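Local coordinates for protein dTDP-4-amino-4,6-dideoxyglucose formyltransferase (Shewanella sp. FDAARGOS_354, PDB 6V2T) that probably transfers a formyl group from a folate cofactor to the 4-amino group of dTDP-4-amino-4,6-dideoxyglucose, a sugar nucleotide linked to O-antigen synthesis, at residues P164-E167 against W168-S171; T228-D231 against H232-L236; K187-L190 against A191-V194; S30-K33 against P34-S37; D48-S52 against V53-Y57. One frame throughout, in Å; residues are numbered along the deposited sequence.

Contact 1: P164-E167 against W168-S171; sequences PIFE and WDTS. With NA (sodium ion), chain J; EDO (1,2-ethanediol), chain I.
Two hydrogen bonds join Phe166 to Asp169 across a type I beta turn. Phe166 N donates to Asp169 OD2 over 2.8 Å, nearly straight at 176°, and the amide reaches the oxygen from above the carboxylate plane. In return, Asp169 N donates to Phe166 O at 3.1 Å, the backbone bond that closes the turn. With CG turned away from its own carbonyl carbon and beside its N, the Asp169 carboxylate folds back over the turn. OD2 has a second partner, a salt bridge to Arg177 of helix 171-194.

The aromatic contact is made by a methylene. Phe166 CB sits over the face of the Trp168 six-membered ring, 3.5 Å from its centroid and only 14° off the ring normal, a CH-pi contact. The two rings are almost parallel, at 4°, yet their centroids are 5.0 Å apart and they are slid so far that they barely overlap.

Metal binding uses the backbone: Trp168 O lies 2.2 Å from the sodium ion, whose shell also holds two waters, Asn173 OD1 and Ala263 O. On the outer side, Glu167 and Trp168 both pack against Arg251 of the second subunit.

Because Asp169 OD2 accepts a backbone amide and faces Arg177, its carboxylate is probably kept ionised, tying the turn electrostatically to the helix that follows.

Contact 2: T228-D231 against H232-L236; sequences TLRD and HIDLL
Asp234 OD2 takes a hydrogen bond from a water at 2.5 Å, and that water also donates to Asp231 OD1 at 2.8 Å, bridging two carboxylates one turn apart. The same OD2 is paired with Lys138, while OD1 of Asp234 bonds to Arg237; these positive groups and the shared water probably offset the repulsion between the two acids. The segments make up most of helix 229-238, in the C-terminal dimerization region, with Thr228 just before it as the N-cap: OG1 accepts from Asp231 N at 3.1 Å, 148° at the hydrogen.

Four successive i to i+4 backbone bonds then run from Thr228 O to Leu235 N. The shortest links Ile233 N to Leu229 O at 2.8 Å and 163°. On that side of the helix the two apolar side chains cross at a slant, Ile233 CD1 lying 3.7 Å from Leu229 CG. Leu229 CG is turned opposite its own N (chi1 179°), which carries the branch along to this meeting.

Across the dimer interface, Arg230 forms a salt bridge with Asp224 of the second subunit. The buried His232 bonds through NE2 to His225 and through ND1 to His232 of the second subunit, placing this turn directly in the dimer interface. Over one face of the His232 ring lies Thr228 O, 3.5 Å from His232 CG.

Contact 3: K187-L190 against A191-V194; sequences KDHL and ADLV
His189 and Asp192 meet in a His-carboxylate hydrogen bond, ND1 donating to OD2 at 2.8 Å and 165°. The side chains approach at a slant, with the ring and carboxylate planes 36° apart. OD2 lies exactly in the imidazole plane, at the ring edge, and accepts the N-H on its anti lone pair, the one directed away from OD1. OD1 is in turn held by Asn197 ND2. The i to i+3 spacing puts both residues on one flank of the helix, and the torsions, each CG opposite its own carbonyl carbon, direct the two groups toward each other. Asp188 CB covers one face of the imidazole, which also stacks with Phe159 of strand 157-163.

The pair spans a kink near the C-terminal end of helix 171-194, where the N atoms of Ala191 and Asp192 lack bonds to the preceding turn. Waters fill both gaps: one donates to Lys187 O and accepts from Ala191 N at 3.1 Å, while another donates to Asp188 O at 2.7 Å and accepts from Asp192 N. Direct pairing resumes with Leu193 N to His189 O at 2.8 Å, then Val194 N to Leu190 O at 3.1 Å. Leu190 packs on helix 33-45, whereas Leu193 faces strand 157-163.

Contact 4: S30-K33 against P34-S37; sequences SDNK and PLVS. With 0FX (dTDP-4-amino-4,6-dideoxyglucose), chain G.
Asn32 OD1 caps the helix that begins just after it, accepting from Leu35 N at 3.0 Å. The N-H points well at the oxygen, 164° at the hydrogen, and lies in the carbonyl plane of the amide. The other end of the same side chain serves the bound sugar nucleotide: Asn32 ND2 donates to O3P of the diphosphate of dTDP-4-amino-4,6-dideoxyglucose at 2.9 Å, a more bent bond of 131°. Thus one amide group is engaged at both ends, and the cap on OD1 fixes its rotation so that ND2 faces the phosphate. Its CG stands opposite the backbone N, while chi2 of -93° turns the amide across the Pro34 ring, with OD1 3.3 Å from Pro34 CD.

Backbone acceptors are used in sequence. Asn32 O takes Val36 N at 3.1 Å, almost linear, and Lys33 O takes Ser37 N at 2.9 Å. Pro34 has no N-H to offer, which suits the first turn of a helix, where no preceding turn supplies an acceptor.

Ser30 OG has its strongest polar partner in Ala98 O, and also receives a weak bond from Asn32 N at 3.3 Å. Asp31 turns the other way, to Ser60, Asn63 and the backbone N of Lys101.

His99, Lys101, Tyr175, Gln131 and Asn246 also bond the sugar nucleotide. The motif is an asparagine N-cap at the junction of strand 24-30 and helix 33-45, contributing Asn32 to the nucleotide-sugar pocket in the formyltransferase domain.

Contact 5: D48-S52 against V53-Y57; sequences DKFQS and VTFDY
Phe55 drives its ring edge into the face of Phe50, a T-shaped pair with centroids 5.0 Å apart and planes at 78°. Phe55 CE2 comes within 3.9 Å of Phe50 CG, and Phe55 CZ stands over the centre of the Phe50 ring. The opposite face of that ring is covered by Lys49 CB. Beside this stack, Val53 CG2 approaches Phe50 CD2 obliquely, also at 3.9 Å.

A turn places Phe50, and strand 53-60 places Phe55. The type I beta turn runs from Phe50 to Val53, closed by Val53 N donating to Phe50 O at 3.1 Å and 165°. It delivers the chain from the loop after helix 33-45 into strand 53-60 of the mixed sheet, where Val53 and Phe55, two residues apart on the strand, both reach the Phe50 ring. Phe50 CG points opposite its own carbonyl carbon (chi1 -67°), which leans the ring back over the strand.

Farther out, Thr54 and Asp56 make backbone hydrogen bonds to strand 24-30, fixing the register of the strand. Phe55 packs on Val26 and Ile28 of that neighbour and on Val43 of helix 33-45, while helix 171-194 covers Phe50 with Ala191 and both Val53 and Phe55 with Val194.

How the contacts relate
The five contacts follow in series along the chain, each local, a beta turn, a helix cap or a run of helix, and none nests within or crosses another. Contact 4 passes from strand 24-30 into helix 33-45; contact 5 then turns the chain into strand 53-60, completing a beta-alpha-beta unit in which Val36 CG1 meets Tyr57 CD2 at 4.2 Å. Contact 1 bends the loop between strand 157-163 and helix 171-194, whose far end is contact 3. There the chain returns to contact 5, Ala191 CA lying 3.7 Å from Phe50 CZ. Contact 2 starts helix 229-238, beside contact 1; both touch the second subunit. The centres of contacts 2 and 5 are about 48 Å apart.

Contact 1: P164-E167 against W168-S171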
# COMPACT_ATOMS: atom_id res chain seq x y z
N PRO B 164 17.14 -9.70 10.87
CA PRO B 164 17.31 -9.75 9.43
C PRO B 164 16.38 -8.73 8.77
O PRO B 164 15.36 -8.37 9.36
CB PRO B 164 16.92 -11.20 9.08
CG PRO B 164 15.92 -11.58 10.15
CD PRO B 164 16.39 -10.85 11.40
N ILE B 165 16.81 -8.22 7.63
CA ILE B 165 15.98 -7.45 6.66
C ILE B 165 15.82 -8.28 5.39
O ILE B 165 16.84 -8.67 4.81
CB ILE B 165 16.61 -6.10 6.35
CG1 ILE B 165 16.81 -5.29 7.64
CG2 ILE B 165 15.73 -5.34 5.35
CD1 ILE B 165 17.36 -3.92 7.39
N PHE B 166 14.58 -8.44 4.94
CA PHE B 166 14.27 -9.14 3.67
C PHE B 166 14.01 -8.13 2.56
O PHE B 166 13.64 -6.96 2.87
CB PHE B 166 13.14 -10.12 3.93
CG PHE B 166 13.38 -11.05 5.10
CD1 PHE B 166 14.39 -11.99 5.06
CD2 PHE B 166 12.60 -10.97 6.24
CE1 PHE B 166 14.61 -12.85 6.13
CE2 PHE B 166 12.83 -11.83 7.32
CZ PHE B 166 13.83 -12.76 7.26
N GLU B 167 14.20 -8.57 1.31
CA GLU B 167 13.91 -7.84 0.04
C GLU B 167 12.50 -7.23 0.07
O GLU B 167 12.29 -6.19 -0.51
CB GLU B 167 13.96 -8.82 -1.14
CG GLU B 167 15.23 -8.76 -1.98
CD GLU B 167 16.30 -7.76 -1.57
OE1 GLU B 167 16.19 -6.58 -1.96
OE2 GLU B 167 17.27 -8.17 -0.90
N TRP B 168 11.56 -7.98 0.65
CA TRP B 168 10.11 -7.67 0.58
C TRP B 168 9.66 -6.92 1.85
O TRP B 168 8.45 -6.82 2.06
CB TRP B 168 9.28 -8.94 0.43
CG TRP B 168 9.51 -9.94 1.52
CD1 TRP B 168 8.84 -10.08 2.70
CD2 TRP B 168 10.47 -10.99 1.47
NE1 TRP B 168 9.35 -11.14 3.41
CE2 TRP B 168 10.35 -11.71 2.68
CE3 TRP B 168 11.44 -11.37 0.54
CZ2 TRP B 168 11.17 -12.80 2.98
CZ3 TRP B 168 12.25 -12.45 0.84
CH2 TRP B 168 12.11 -13.16 2.03
N ASP B 169 10.58 -6.40 2.64
CA ASP B 169 10.25 -5.67 3.89
C ASP B 169 10.00 -4.20 3.56
O ASP B 169 10.86 -3.58 2.85
CB ASP B 169 11.38 -5.77 4.92
CG ASP B 169 11.38 -7.02 5.76
OD1 ASP B 169 10.33 -7.67 5.88
OD2 ASP B 169 12.44 -7.30 6.36
N THR B 170 8.96 -3.63 4.17
CA THR B 170 8.82 -2.17 4.38
C THR B 170 9.46 -1.80 5.71
O THR B 170 9.81 -2.69 6.51
CB THR B 170 7.35 -1.75 4.37
OG1 THR B 170 6.73 -2.42 5.47
CG2 THR B 170 6.67 -2.11 3.08
N SER B 171 9.56 -0.51 5.96
CA SER B 171 9.86 0.03 7.30
C SER B 171 8.98 -0.65 8.35
O SER B 171 9.52 -1.00 9.41
CB SER B 171 9.70 1.50 7.33
OG SER B 171 9.81 1.96 8.65
NA NA J . 6.43 -6.56 2.95
C1 EDO I . 17.22 -6.41 1.93
O1 EDO I . 16.94 -5.02 2.03
C2 EDO I . 18.60 -6.57 1.42
O2 EDO I . 18.80 -5.75 0.27
O HOH W 1 5.90 -8.38 4.16
O HOH W 2 4.63 -4.93 2.66

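Contact 2: T228-D231 against H232-L236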
# COMPACT_ATOMS: atom_id res chain seq x y z
N THR B 228 18.06 1.96 -10.91
CA THR B 228 17.43 0.65 -11.14
C THR B 228 16.05 0.69 -10.46
O THR B 228 15.86 1.46 -9.48
CB THR B 228 18.29 -0.54 -10.67
OG1 THR B 228 18.42 -0.52 -9.24
CG2 THR B 228 19.67 -0.57 -11.31
N LEU B 229 15.17 -0.15 -10.97
CA LEU B 229 13.84 -0.41 -10.37
C LEU B 229 14.07 -0.91 -8.95
O LEU B 229 13.39 -0.41 -8.05
CB LEU B 229 13.08 -1.40 -11.23
CG LEU B 229 11.71 -1.78 -10.71
CD1 LEU B 229 10.86 -0.53 -10.52
CD2 LEU B 229 11.04 -2.74 -11.67
N ARG B 230 15.05 -1.80 -8.74
CA ARG B 230 15.46 -2.27 -7.37
C ARG B 230 15.68 -1.07 -6.43
O ARG B 230 15.19 -1.11 -5.28
CB ARG B 230 16.75 -3.11 -7.38
CG ARG B 230 17.19 -3.58 -6.00
CD ARG B 230 18.36 -4.55 -6.10
NE ARG B 230 18.01 -5.86 -6.64
CZ ARG B 230 18.19 -6.25 -7.90
NH1 ARG B 230 18.69 -5.43 -8.82
NH2 ARG B 230 17.86 -7.49 -8.25
N ASP B 231 16.48 -0.09 -6.84
CA ASP B 231 16.92 0.99 -5.94
C ASP B 231 15.74 1.91 -5.64
O ASP B 231 15.65 2.45 -4.52
CB ASP B 231 18.10 1.76 -6.50
CG ASP B 231 19.41 0.97 -6.47
OD1 ASP B 231 19.46 -0.14 -5.87
OD2 ASP B 231 20.36 1.45 -7.09
N HIS B 232 14.85 2.07 -6.61
CA HIS B 232 13.65 2.91 -6.46
C HIS B 232 12.67 2.18 -5.54
O HIS B 232 12.11 2.83 -4.65
CB HIS B 232 13.08 3.27 -7.83
CG HIS B 232 13.92 4.28 -8.54
ND1 HIS B 232 13.97 4.34 -9.94
CD2 HIS B 232 14.72 5.26 -8.08
CE1 HIS B 232 14.77 5.34 -10.29
NE2 HIS B 232 15.24 5.93 -9.16
N ILE B 233 12.50 0.89 -5.75
CA ILE B 233 11.60 0.07 -4.88
C ILE B 233 12.14 0.08 -3.45
O ILE B 233 11.33 0.25 -2.50
CB ILE B 233 11.39 -1.35 -5.45
CG1 ILE B 233 10.48 -1.30 -6.69
CG2 ILE B 233 10.83 -2.28 -4.39
CD1 ILE B 233 10.28 -2.61 -7.39
N ASP B 234 13.45 -0.04 -3.28
CA ASP B 234 14.11 -0.06 -1.95
C ASP B 234 13.85 1.26 -1.23
O ASP B 234 13.47 1.22 -0.04
CB ASP B 234 15.61 -0.38 -2.09
CG ASP B 234 15.89 -1.85 -2.29
OD1 ASP B 234 14.93 -2.65 -2.28
OD2 ASP B 234 17.09 -2.21 -2.36
N LEU B 235 13.97 2.38 -1.91
CA LEU B 235 13.69 3.72 -1.32
C LEU B 235 12.22 3.80 -0.89
O LEU B 235 11.96 4.27 0.27
CB LEU B 235 13.98 4.79 -2.38
CG LEU B 235 13.54 6.21 -2.03
CD1 LEU B 235 14.23 6.67 -0.77
CD2 LEU B 235 13.86 7.17 -3.19
N LEU B 236 11.28 3.44 -1.78
CA LEU B 236 9.82 3.59 -1.48
C LEU B 236 9.41 2.59 -0.38
O LEU B 236 8.63 2.98 0.50
CB LEU B 236 9.01 3.40 -2.76
CG LEU B 236 9.26 4.44 -3.85
CD1 LEU B 236 8.44 4.11 -5.09
CD2 LEU B 236 8.96 5.86 -3.36
O HOH W 3 19.10 -0.98 -3.26

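Contact 3: K187-L190 against A191-V194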
# COMPACT_ATOMS: atom_id res chain seq x y z
N LYS B 187 12.88 -9.37 28.23
CA LYS B 187 12.49 -10.62 28.96
C LYS B 187 13.75 -11.22 29.60
O LYS B 187 13.76 -11.45 30.80
CB LYS B 187 11.87 -11.63 28.00
CG LYS B 187 10.48 -11.30 27.49
CD LYS B 187 10.04 -12.25 26.40
CE LYS B 187 8.59 -12.14 26.01
NZ LYS B 187 8.26 -13.19 25.02
N ASP B 188 14.78 -11.41 28.78
CA ASP B 188 16.07 -12.01 29.17
C ASP B 188 16.90 -11.09 30.08
O ASP B 188 17.69 -11.64 30.86
CB ASP B 188 16.86 -12.43 27.93
CG ASP B 188 16.23 -13.59 27.18
OD1 ASP B 188 16.74 -13.95 26.09
OD2 ASP B 188 15.25 -14.14 27.69
N HIS B 189 16.78 -9.75 30.02
CA HIS B 189 17.82 -8.84 30.59
C HIS B 189 17.29 -7.66 31.39
O HIS B 189 18.13 -6.89 31.87
CB HIS B 189 18.75 -8.34 29.49
CG HIS B 189 19.52 -9.43 28.85
ND1 HIS B 189 20.23 -10.35 29.59
CD2 HIS B 189 19.68 -9.78 27.55
CE1 HIS B 189 20.82 -11.20 28.77
NE2 HIS B 189 20.51 -10.87 27.51
N LEU B 190 15.99 -7.50 31.61
CA LEU B 190 15.53 -6.32 32.38
C LEU B 190 16.16 -6.40 33.79
O LEU B 190 16.73 -5.41 34.21
CB LEU B 190 14.01 -6.24 32.44
CG LEU B 190 13.47 -5.10 33.31
CD1 LEU B 190 13.89 -3.75 32.75
CD2 LEU B 190 11.96 -5.17 33.45
N ALA B 191 16.06 -7.54 34.50
CA ALA B 191 16.64 -7.71 35.85
C ALA B 191 18.15 -7.43 35.79
O ALA B 191 18.64 -6.70 36.66
CB ALA B 191 16.38 -9.11 36.38
N ASP B 192 18.81 -8.01 34.79
CA ASP B 192 20.27 -7.89 34.55
C ASP B 192 20.64 -6.40 34.46
O ASP B 192 21.64 -6.03 35.08
CB ASP B 192 20.70 -8.60 33.28
CG ASP B 192 20.72 -10.12 33.37
OD1 ASP B 192 20.79 -10.63 34.49
OD2 ASP B 192 20.69 -10.75 32.30
N LEU B 193 19.86 -5.61 33.73
CA LEU B 193 20.09 -4.15 33.54
C LEU B 193 19.99 -3.45 34.88
O LEU B 193 20.89 -2.63 35.25
CB LEU B 193 19.01 -3.55 32.62
CG LEU B 193 19.12 -3.92 31.16
CD1 LEU B 193 18.01 -3.23 30.36
CD2 LEU B 193 20.51 -3.59 30.64
N VAL B 194 18.90 -3.72 35.58
CA VAL B 194 18.64 -3.10 36.89
C VAL B 194 19.80 -3.41 37.85
O VAL B 194 20.19 -2.47 38.54
CB VAL B 194 17.29 -3.56 37.47
CG1 VAL B 194 17.11 -3.04 38.88
CG2 VAL B 194 16.12 -3.16 36.58
O HOH W 4 14.55 -10.01 33.36
O HOH W 5 17.62 -10.56 33.38

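Contact 4: S30-K33 against P34-S37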
# COMPACT_ATOMS: atom_id res chain seq x y z
N SER B 30 9.67 7.08 28.78
CA SER B 30 9.23 6.38 27.56
C SER B 30 8.11 7.15 26.85
O SER B 30 7.18 7.64 27.54
CB SER B 30 8.77 5.02 27.89
OG SER B 30 8.40 4.35 26.70
N ASP B 31 8.16 7.17 25.53
CA ASP B 31 7.13 7.80 24.66
C ASP B 31 6.52 6.74 23.73
O ASP B 31 5.96 7.15 22.71
CB ASP B 31 7.75 8.99 23.93
CG ASP B 31 8.04 10.12 24.90
OD1 ASP B 31 7.08 10.60 25.56
OD2 ASP B 31 9.21 10.47 25.03
N ASN B 32 6.61 5.46 24.10
CA ASN B 32 6.16 4.28 23.32
C ASN B 32 5.24 3.42 24.19
O ASN B 32 5.72 2.78 25.17
CB ASN B 32 7.35 3.48 22.78
CG ASN B 32 6.97 2.43 21.75
OD1 ASN B 32 6.74 1.28 22.09
ND2 ASN B 32 6.93 2.83 20.49
N LYS B 33 3.94 3.42 23.87
CA LYS B 33 2.94 2.69 24.69
C LYS B 33 3.25 1.19 24.63
O LYS B 33 3.26 0.54 25.67
CB LYS B 33 1.51 3.01 24.25
CG LYS B 33 0.44 2.60 25.26
CD LYS B 33 -0.84 2.10 24.63
CE LYS B 33 -1.44 0.93 25.39
NZ LYS B 33 -2.38 0.17 24.54
N PRO B 34 3.51 0.59 23.44
CA PRO B 34 3.84 -0.84 23.39
C PRO B 34 4.95 -1.26 24.37
O PRO B 34 4.73 -2.19 25.11
CB PRO B 34 4.22 -1.06 21.92
CG PRO B 34 3.41 -0.01 21.18
CD PRO B 34 3.43 1.19 22.10
N LEU B 35 6.10 -0.56 24.38
CA LEU B 35 7.22 -0.80 25.34
C LEU B 35 6.79 -0.63 26.81
O LEU B 35 7.06 -1.52 27.59
CB LEU B 35 8.39 0.15 25.04
CG LEU B 35 9.47 -0.38 24.11
CD1 LEU B 35 10.73 0.48 24.20
CD2 LEU B 35 9.80 -1.85 24.40
N VAL B 36 6.24 0.53 27.18
CA VAL B 36 5.83 0.83 28.58
C VAL B 36 4.92 -0.30 29.07
O VAL B 36 5.24 -0.94 30.10
CB VAL B 36 5.09 2.18 28.67
CG1 VAL B 36 4.45 2.36 30.05
CG2 VAL B 36 6.01 3.35 28.38
N SER B 37 3.82 -0.52 28.36
CA SER B 37 2.82 -1.55 28.70
C SER B 37 3.54 -2.90 28.85
O SER B 37 3.33 -3.58 29.87
CB SER B 37 1.72 -1.59 27.68
OG SER B 37 0.88 -2.70 27.91
O4P 0FX G . 10.28 4.24 17.71
P2 0FX G . 9.34 5.22 18.41
O3P 0FX G . 9.00 4.80 19.81
O1G 0FX G . 10.22 6.51 18.50
C1G 0FX G . 10.42 7.11 19.78
C2G 0FX G . 10.23 8.60 19.55
O2G 0FX G . 8.92 8.95 19.07
C3G 0FX G . 11.26 9.01 18.51
O3G 0FX G . 11.15 10.44 18.38
C4G 0FX G . 12.68 8.56 18.90
N4A 0FX G . 13.57 8.75 17.75
C5G 0FX G . 12.79 7.10 19.32
C6G 0FX G . 14.19 6.81 19.91
O5G 0FX G . 11.76 6.81 20.26
OPP 0FX G . 7.77 5.55 17.86
P 0FX G . 7.74 6.46 16.59
O1P 0FX G . 8.29 7.80 16.66
O2P 0FX G . 6.28 6.66 16.25
O5 0FX G . 8.24 5.73 15.28
C5 0FX G . 7.98 4.37 15.06
C4 0FX G . 8.15 4.13 13.55
O4 0FX G . 7.13 4.77 12.79
C3 0FX G . 9.44 4.71 12.96
O3 0FX G . 10.58 3.89 13.20
C2 0FX G . 9.12 4.92 11.46
C1 0FX G . 7.59 5.17 11.54
N11 0FX G . 7.31 6.59 11.37
C61 0FX G . 7.07 7.41 12.41
C51 0FX G . 6.78 8.75 12.17
C5A 0FX G . 6.52 9.70 13.34
C21 0FX G . 7.28 7.04 10.11
O21 0FX G . 7.54 6.18 9.09
N31 0FX G . 7.03 8.34 9.83
C41 0FX G . 6.77 9.21 10.85
O41 0FX G . 6.57 10.53 10.55

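Contact 5: D48-S52 against V53-Y57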
# COMPACT_ATOMS: atom_id res chain seq x y z
N ASP B 48 9.31 -11.52 41.79
CA ASP B 48 10.13 -12.33 42.74
C ASP B 48 11.60 -11.85 42.71
O ASP B 48 12.37 -12.31 43.58
CB ASP B 48 10.03 -13.82 42.41
CG ASP B 48 10.52 -14.21 41.02
OD1 ASP B 48 10.30 -13.41 40.08
OD2 ASP B 48 11.11 -15.31 40.88
N LYS B 49 11.97 -11.02 41.74
CA LYS B 49 13.35 -10.48 41.56
C LYS B 49 13.38 -9.04 42.08
O LYS B 49 14.49 -8.54 42.27
CB LYS B 49 13.77 -10.47 40.09
CG LYS B 49 13.55 -11.75 39.31
CD LYS B 49 14.79 -12.58 39.14
CE LYS B 49 14.67 -13.61 38.04
NZ LYS B 49 15.90 -13.64 37.22
N PHE B 50 12.22 -8.41 42.26
CA PHE B 50 12.08 -6.93 42.38
C PHE B 50 11.39 -6.57 43.68
O PHE B 50 10.85 -5.45 43.78
CB PHE B 50 11.33 -6.34 41.18
CG PHE B 50 12.07 -6.43 39.86
CD1 PHE B 50 11.40 -6.76 38.69
CD2 PHE B 50 13.43 -6.19 39.77
CE1 PHE B 50 12.07 -6.84 37.47
CE2 PHE B 50 14.09 -6.27 38.56
CZ PHE B 50 13.42 -6.61 37.41
N GLN B 51 11.47 -7.46 44.68
CA GLN B 51 11.03 -7.22 46.07
C GLN B 51 11.46 -5.81 46.50
O GLN B 51 10.61 -5.09 47.04
CB GLN B 51 11.62 -8.28 47.01
CG GLN B 51 10.61 -8.94 47.93
CD GLN B 51 9.63 -9.82 47.20
OE1 GLN B 51 8.53 -10.09 47.69
NE2 GLN B 51 10.01 -10.29 46.02
N SER B 52 12.71 -5.43 46.23
CA SER B 52 13.32 -4.18 46.77
C SER B 52 13.56 -3.14 45.65
O SER B 52 14.32 -2.17 45.92
CB SER B 52 14.60 -4.46 47.51
OG SER B 52 14.47 -5.59 48.36
N VAL B 53 12.92 -3.29 44.49
CA VAL B 53 13.01 -2.27 43.38
C VAL B 53 11.62 -1.71 43.11
O VAL B 53 10.73 -2.53 42.83
CB VAL B 53 13.61 -2.89 42.11
CG1 VAL B 53 13.85 -1.82 41.05
CG2 VAL B 53 14.87 -3.68 42.38
N THR B 54 11.42 -0.39 43.16
CA THR B 54 10.17 0.21 42.62
C THR B 54 10.44 1.02 41.34
O THR B 54 11.38 1.88 41.31
CB THR B 54 9.38 1.00 43.67
OG1 THR B 54 10.05 2.21 43.99
CG2 THR B 54 9.18 0.19 44.93
N PHE B 55 9.61 0.75 40.33
CA PHE B 55 9.60 1.37 38.99
C PHE B 55 8.55 2.47 38.92
O PHE B 55 7.37 2.21 39.20
CB PHE B 55 9.30 0.30 37.96
CG PHE B 55 10.36 -0.76 37.88
CD1 PHE B 55 11.46 -0.59 37.06
CD2 PHE B 55 10.26 -1.93 38.62
CE1 PHE B 55 12.42 -1.57 36.98
CE2 PHE B 55 11.24 -2.90 38.54
CZ PHE B 55 12.31 -2.73 37.72
N ASP B 56 9.00 3.69 38.59
CA ASP B 56 8.15 4.85 38.24
C ASP B 56 8.22 5.06 36.73
O ASP B 56 9.27 4.77 36.15
CB ASP B 56 8.62 6.11 38.94
CG ASP B 56 8.39 6.05 40.44
OD1 ASP B 56 7.69 5.15 40.86
OD2 ASP B 56 8.92 6.91 41.14
N TYR B 57 7.12 5.48 36.11
CA TYR B 57 7.02 5.63 34.64
C TYR B 57 6.65 7.08 34.33
O TYR B 57 5.76 7.63 34.99
CB TYR B 57 6.01 4.64 34.06
CG TYR B 57 6.32 3.20 34.35
CD1 TYR B 57 6.05 2.64 35.59
CD2 TYR B 57 6.95 2.40 33.40
CE1 TYR B 57 6.34 1.31 35.86
CE2 TYR B 57 7.23 1.07 33.66
CZ TYR B 57 6.93 0.52 34.89
OH TYR B 57 7.23 -0.79 35.13